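Long-range contacts in DNA polymerase (Pyrobaculum calidifontis, PDB 5MDN), which probably catalyses template-directed DNA synthesis as a family B polymerase, adding deoxyribonucleotides to a growing strand with release of diphosphate: residues Val32-Arg37 with Leu144-Val149; Ala129-Glu134 with Val150-Val155. All coordinates share one frame; numbering follows the deposited sequence.

Interaction 1 (Val32-Arg37 with Leu144-Val149)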
# COMPACT_ATOMS: atom_id res chain seq x y z
N VAL A 32 1.56 28.67 4.74
CA VAL A 32 0.92 28.23 3.51
C VAL A 32 1.39 29.13 2.37
O VAL A 32 1.36 30.36 2.49
CB VAL A 32 -0.62 28.25 3.63
CG1 VAL A 32 -1.11 29.57 4.21
CG2 VAL A 32 -1.27 27.97 2.28
N LEU A 33 1.83 28.51 1.28
CA LEU A 33 2.29 29.22 0.09
C LEU A 33 1.22 29.11 -0.99
O LEU A 33 0.60 28.06 -1.16
CB LEU A 33 3.62 28.65 -0.41
CG LEU A 33 4.90 29.27 0.14
CD1 LEU A 33 4.97 29.18 1.66
CD2 LEU A 33 6.12 28.62 -0.49
N VAL A 34 1.01 30.21 -1.71
CA VAL A 34 -0.08 30.30 -2.67
C VAL A 34 0.43 30.79 -4.02
O VAL A 34 1.39 31.56 -4.11
CB VAL A 34 -1.20 31.23 -2.12
CG1 VAL A 34 -0.88 32.70 -2.38
CG2 VAL A 34 -2.53 30.83 -2.68
N ASP A 35 -0.20 30.29 -5.08
CA ASP A 35 0.10 30.70 -6.45
C ASP A 35 -1.20 30.80 -7.23
O ASP A 35 -1.93 29.81 -7.35
CB ASP A 35 1.06 29.71 -7.13
CG ASP A 35 1.75 30.31 -8.35
OD1 ASP A 35 1.21 31.28 -8.92
OD2 ASP A 35 2.83 29.81 -8.72
N ARG A 36 -1.48 31.99 -7.75
CA ARG A 36 -2.68 32.22 -8.55
C ARG A 36 -2.42 32.23 -10.05
O ARG A 36 -3.37 32.20 -10.83
CB ARG A 36 -3.33 33.55 -8.14
CG ARG A 36 -3.58 33.66 -6.64
CD ARG A 36 -4.34 34.93 -6.29
NE ARG A 36 -4.55 35.05 -4.85
CZ ARG A 36 -3.64 35.49 -3.99
NH1 ARG A 36 -2.43 35.85 -4.42
NH2 ARG A 36 -3.92 35.56 -2.70
N ARG A 37 -1.15 32.27 -10.46
CA ARG A 37 -0.82 32.47 -11.87
C ARG A 37 -0.76 31.18 -12.68
O ARG A 37 -0.87 31.25 -13.91
CB ARG A 37 0.51 33.23 -11.97
CG ARG A 37 0.35 34.68 -11.52
CD ARG A 37 1.59 35.54 -11.72
NE ARG A 37 1.31 36.92 -11.34
CZ ARG A 37 1.50 37.41 -10.12
NH1 ARG A 37 1.99 36.64 -9.15
NH2 ARG A 37 1.20 38.68 -9.86
N LEU A 144 -3.02 30.72 9.67
CA LEU A 144 -1.72 30.44 9.07
C LEU A 144 -1.20 31.67 8.32
O LEU A 144 -1.97 32.36 7.65
CB LEU A 144 -1.81 29.27 8.10
CG LEU A 144 -2.36 27.95 8.63
CD1 LEU A 144 -2.71 27.02 7.49
CD2 LEU A 144 -1.35 27.31 9.57
N PRO A 145 0.09 31.96 8.44
CA PRO A 145 0.70 33.00 7.59
C PRO A 145 0.66 32.59 6.13
O PRO A 145 1.07 31.48 5.76
CB PRO A 145 2.14 33.09 8.11
CG PRO A 145 2.10 32.50 9.49
CD PRO A 145 1.03 31.46 9.46
N LEU A 146 0.16 33.49 5.29
CA LEU A 146 0.07 33.26 3.86
C LEU A 146 1.24 33.92 3.14
O LEU A 146 1.74 34.97 3.56
CB LEU A 146 -1.25 33.79 3.30
CG LEU A 146 -1.55 33.61 1.82
CD1 LEU A 146 -1.61 32.13 1.45
CD2 LEU A 146 -2.85 34.31 1.43
N TYR A 147 1.67 33.30 2.04
CA TYR A 147 2.79 33.78 1.24
C TYR A 147 2.44 33.63 -0.23
O TYR A 147 2.01 32.56 -0.66
CB TYR A 147 4.07 32.99 1.54
CG TYR A 147 4.78 33.37 2.83
CD1 TYR A 147 4.29 32.94 4.06
CD2 TYR A 147 5.95 34.12 2.81
CE1 TYR A 147 4.94 33.27 5.23
CE2 TYR A 147 6.60 34.46 3.98
CZ TYR A 147 6.10 34.03 5.19
OH TYR A 147 6.75 34.36 6.35
N GLU A 148 2.63 34.70 -1.00
CA GLU A 148 2.51 34.64 -2.45
C GLU A 148 3.85 34.19 -3.02
O GLU A 148 4.87 34.87 -2.82
CB GLU A 148 2.12 35.99 -3.04
CG GLU A 148 0.64 36.31 -3.04
CD GLU A 148 0.34 37.60 -3.77
OE1 GLU A 148 1.25 38.44 -3.90
OE2 GLU A 148 -0.81 37.77 -4.23
N VAL A 149 3.85 33.08 -3.74
CA VAL A 149 5.09 32.56 -4.31
C VAL A 149 5.45 33.40 -5.53
O VAL A 149 4.59 33.73 -6.36
CB VAL A 149 4.97 31.07 -4.65
CG1 VAL A 149 4.42 30.30 -3.46
CG2 VAL A 149 4.11 30.84 -5.88
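V32, L33 and V34 run in parallel register beside L146, Y147 and E148, and theirs is the only parallel pairing in a five-stranded mixed sheet whose other neighbours are antiparallel. The sheet lies in the N-terminal part of this family B polymerase, and here strand 30-35 meets a strand more than a hundred residues on in sequence. V32 and V34 make all the backbone bonds from their side: V32 N gives to P145 O at 3.0 Å, V32 O takes Y147 N, V34 N gives to Y147 O at 2.8 Å, and V34 O takes V149 N. The alternate residues L33 and D35 bond the other way, to V21 and V19 of strand 17-24, so the strand is held along both edges.

On the face that carries V32 and V34, the side chain of L146 leaves its backbone with CG anti to N (chi1 -178°), and CD1 settles beside both of them, 3.8 Å from V32 CG1 and 3.7 Å from V34 CB. On the opposite face L33 packs CB against V149 CG1 at 3.6 Å and lays CD1 near Y147 CB, while the tyrosine ring leads away.

Past the strand end, R36 stretches an extended chain over to E148 in the next strand. Its NH1 forms a salt bridge with E148 OE2, weak as a hydrogen bond; the carboxylate comes to the guanidinium edge with the two planes 68° apart. Each group has a second partner, R36 NE in E18 and E148 OE1 in R136, making a chain of alternating charges that runs from strand 17-24 to strand 131-141. D35 borders V149 CG2 and bonds through OD2 to the hydroxyl of Y119; its OD1 accepts R37 N at 3.0 Å in an Asx turn, 30° out of the carboxylate plane.

Interaction 2 (Ala129-Glu134 with Val150-Val155)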
# COMPACT_ATOMS: atom_id res chain seq x y z
N ALA A 129 10.42 17.54 1.48
CA ALA A 129 11.79 17.91 1.17
C ALA A 129 11.88 19.43 1.20
O ALA A 129 10.95 20.11 0.76
CB ALA A 129 12.24 17.37 -0.19
N TRP A 130 12.99 19.95 1.71
CA TRP A 130 13.16 21.39 1.80
C TRP A 130 13.29 22.00 0.41
O TRP A 130 14.24 21.71 -0.32
CB TRP A 130 14.39 21.73 2.64
CG TRP A 130 14.27 21.37 4.09
CD1 TRP A 130 14.83 20.29 4.71
CD2 TRP A 130 13.57 22.10 5.10
NE1 TRP A 130 14.51 20.30 6.05
CE2 TRP A 130 13.74 21.40 6.31
CE3 TRP A 130 12.82 23.28 5.09
CZ2 TRP A 130 13.18 21.84 7.51
CZ3 TRP A 130 12.26 23.71 6.28
CH2 TRP A 130 12.44 23.00 7.47
N ASN A 131 12.33 22.84 0.05
CA ASN A 131 12.37 23.59 -1.20
C ASN A 131 12.84 25.01 -0.95
O ASN A 131 12.74 25.53 0.17
CB ASN A 131 10.99 23.60 -1.87
CG ASN A 131 10.57 22.23 -2.37
OD1 ASN A 131 10.54 21.98 -3.58
ND2 ASN A 131 10.24 21.34 -1.45
N VAL A 132 13.35 25.65 -2.00
CA VAL A 132 13.79 27.04 -1.94
C VAL A 132 12.79 27.88 -2.71
O VAL A 132 12.47 27.58 -3.87
CB VAL A 132 15.21 27.20 -2.51
CG1 VAL A 132 15.69 28.64 -2.34
CG2 VAL A 132 16.17 26.23 -1.84
N VAL A 133 12.29 28.94 -2.08
CA VAL A 133 11.21 29.75 -2.63
C VAL A 133 11.49 31.22 -2.37
O VAL A 133 11.87 31.59 -1.26
CB VAL A 133 9.84 29.37 -2.02
CG1 VAL A 133 8.93 28.78 -3.08
CG2 VAL A 133 10.00 28.41 -0.85
N GLU A 134 11.32 32.04 -3.40
CA GLU A 134 11.15 33.47 -3.23
C GLU A 134 9.65 33.74 -3.14
O GLU A 134 8.91 33.47 -4.09
CB GLU A 134 11.78 34.23 -4.40
CG GLU A 134 11.90 35.73 -4.18
CD GLU A 134 12.30 36.48 -5.44
OE1 GLU A 134 12.96 35.87 -6.30
OE2 GLU A 134 11.95 37.67 -5.56
N VAL A 150 6.71 33.81 -5.61
CA VAL A 150 7.22 34.47 -6.81
C VAL A 150 7.83 33.47 -7.77
O VAL A 150 7.48 33.43 -8.95
CB VAL A 150 8.22 35.58 -6.42
CG1 VAL A 150 8.66 36.35 -7.65
CG2 VAL A 150 7.60 36.51 -5.38
N GLU A 151 8.76 32.64 -7.28
CA GLU A 151 9.39 31.64 -8.13
C GLU A 151 9.94 30.53 -7.25
O GLU A 151 10.53 30.79 -6.20
CB GLU A 151 10.51 32.26 -8.97
CG GLU A 151 11.11 31.32 -9.99
CD GLU A 151 12.21 31.97 -10.81
OE1 GLU A 151 12.89 32.86 -10.27
OE2 GLU A 151 12.38 31.58 -11.98
N TRP A 152 9.74 29.29 -7.68
CA TRP A 152 10.33 28.13 -7.03
C TRP A 152 11.73 27.89 -7.57
O TRP A 152 11.95 27.85 -8.79
CB TRP A 152 9.47 26.88 -7.24
CG TRP A 152 8.15 26.92 -6.55
CD1 TRP A 152 7.00 27.49 -7.00
CD2 TRP A 152 7.83 26.34 -5.27
NE1 TRP A 152 5.99 27.32 -6.09
CE2 TRP A 152 6.47 26.61 -5.02
CE3 TRP A 152 8.57 25.63 -4.33
CZ2 TRP A 152 5.84 26.19 -3.85
CZ3 TRP A 152 7.94 25.21 -3.17
CH2 TRP A 152 6.58 25.50 -2.94
N ALA A 153 12.69 27.72 -6.66
CA ALA A 153 14.01 27.24 -7.04
C ALA A 153 14.04 25.72 -6.95
O ALA A 153 13.04 25.06 -7.24
CB ALA A 153 15.09 27.86 -6.14
N GLY A 154 15.18 25.16 -6.56
CA GLY A 154 15.32 23.73 -6.41
C GLY A 154 15.01 23.26 -5.00
O GLY A 154 14.22 23.87 -4.28
N VAL A 155 15.64 22.15 -4.62
CA VAL A 155 15.53 21.59 -3.28
C VAL A 155 16.93 21.54 -2.67
O VAL A 155 17.93 21.38 -3.38
CB VAL A 155 14.87 20.19 -3.33
CG1 VAL A 155 14.92 19.62 -4.74
CG2 VAL A 155 15.52 19.21 -2.35
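E134 O takes two backbone N-H groups at once, a firm bond from V150 N at 2.7 Å and a weak one from E151 N at 3.3 Å. Two residues thus face one, a classic beta bulge, and E134 N returns a bond to E151 O. Farther along, V132 bonds to two successive residues: its N gives to G154 O at 3.0 Å and its O accepts A153 N at 2.8 Å, the register slipping by one between N131 and V133 in a further bulge. These bonds zip together the hairpin of strands 131-141 and 144-155, whose first strand forms an edge of the five-stranded mixed sheet within this chain.

On the face with V133, the indole of W152 carries the side-chain contact. With CG anti to the carbonyl carbon (chi1 -68°), the indole lies alongside V133, which sets CG1 over the six-membered ring in a CH-pi contact, 3.5 Å from the centroid. N131 instead comes to the ring edge, its CB 3.7 Å from CZ3 and its amide turned 90° to the indole. NE1 is hydrogen-bonded to Y119 OH, which restrains the turn of the ring. With alanine in place of W152, V133 CG1 would probably lose the ring face it rests on and Y119 OH its indole partner. N131 turns its ND2 to V126 O and makes a weak bond to A129 O.

Strand 144-155 serves both contacts, its first half parallel to strand 30-35 in interaction 1 and its second half antiparallel to strand 131-141 in interaction 2. Interaction 1 sits inside the sheet, with buried valines and leucines and a regular bond ladder; its salt bridge runs from R36, just past the end of strand 30-35, to E148 in the neighbouring strand. Interaction 2 is at the sheet's edge, with more exposed residues, a ladder broken by bulges, and an indole-centred apolar contact. The two meet directly at L33, whose CD2 lies 3.8 Å from V133 CG1 and 4.0 Å from W152 CH2. Y119 also bridges them, its hydroxyl bonded to D35 in one and W152 in the other.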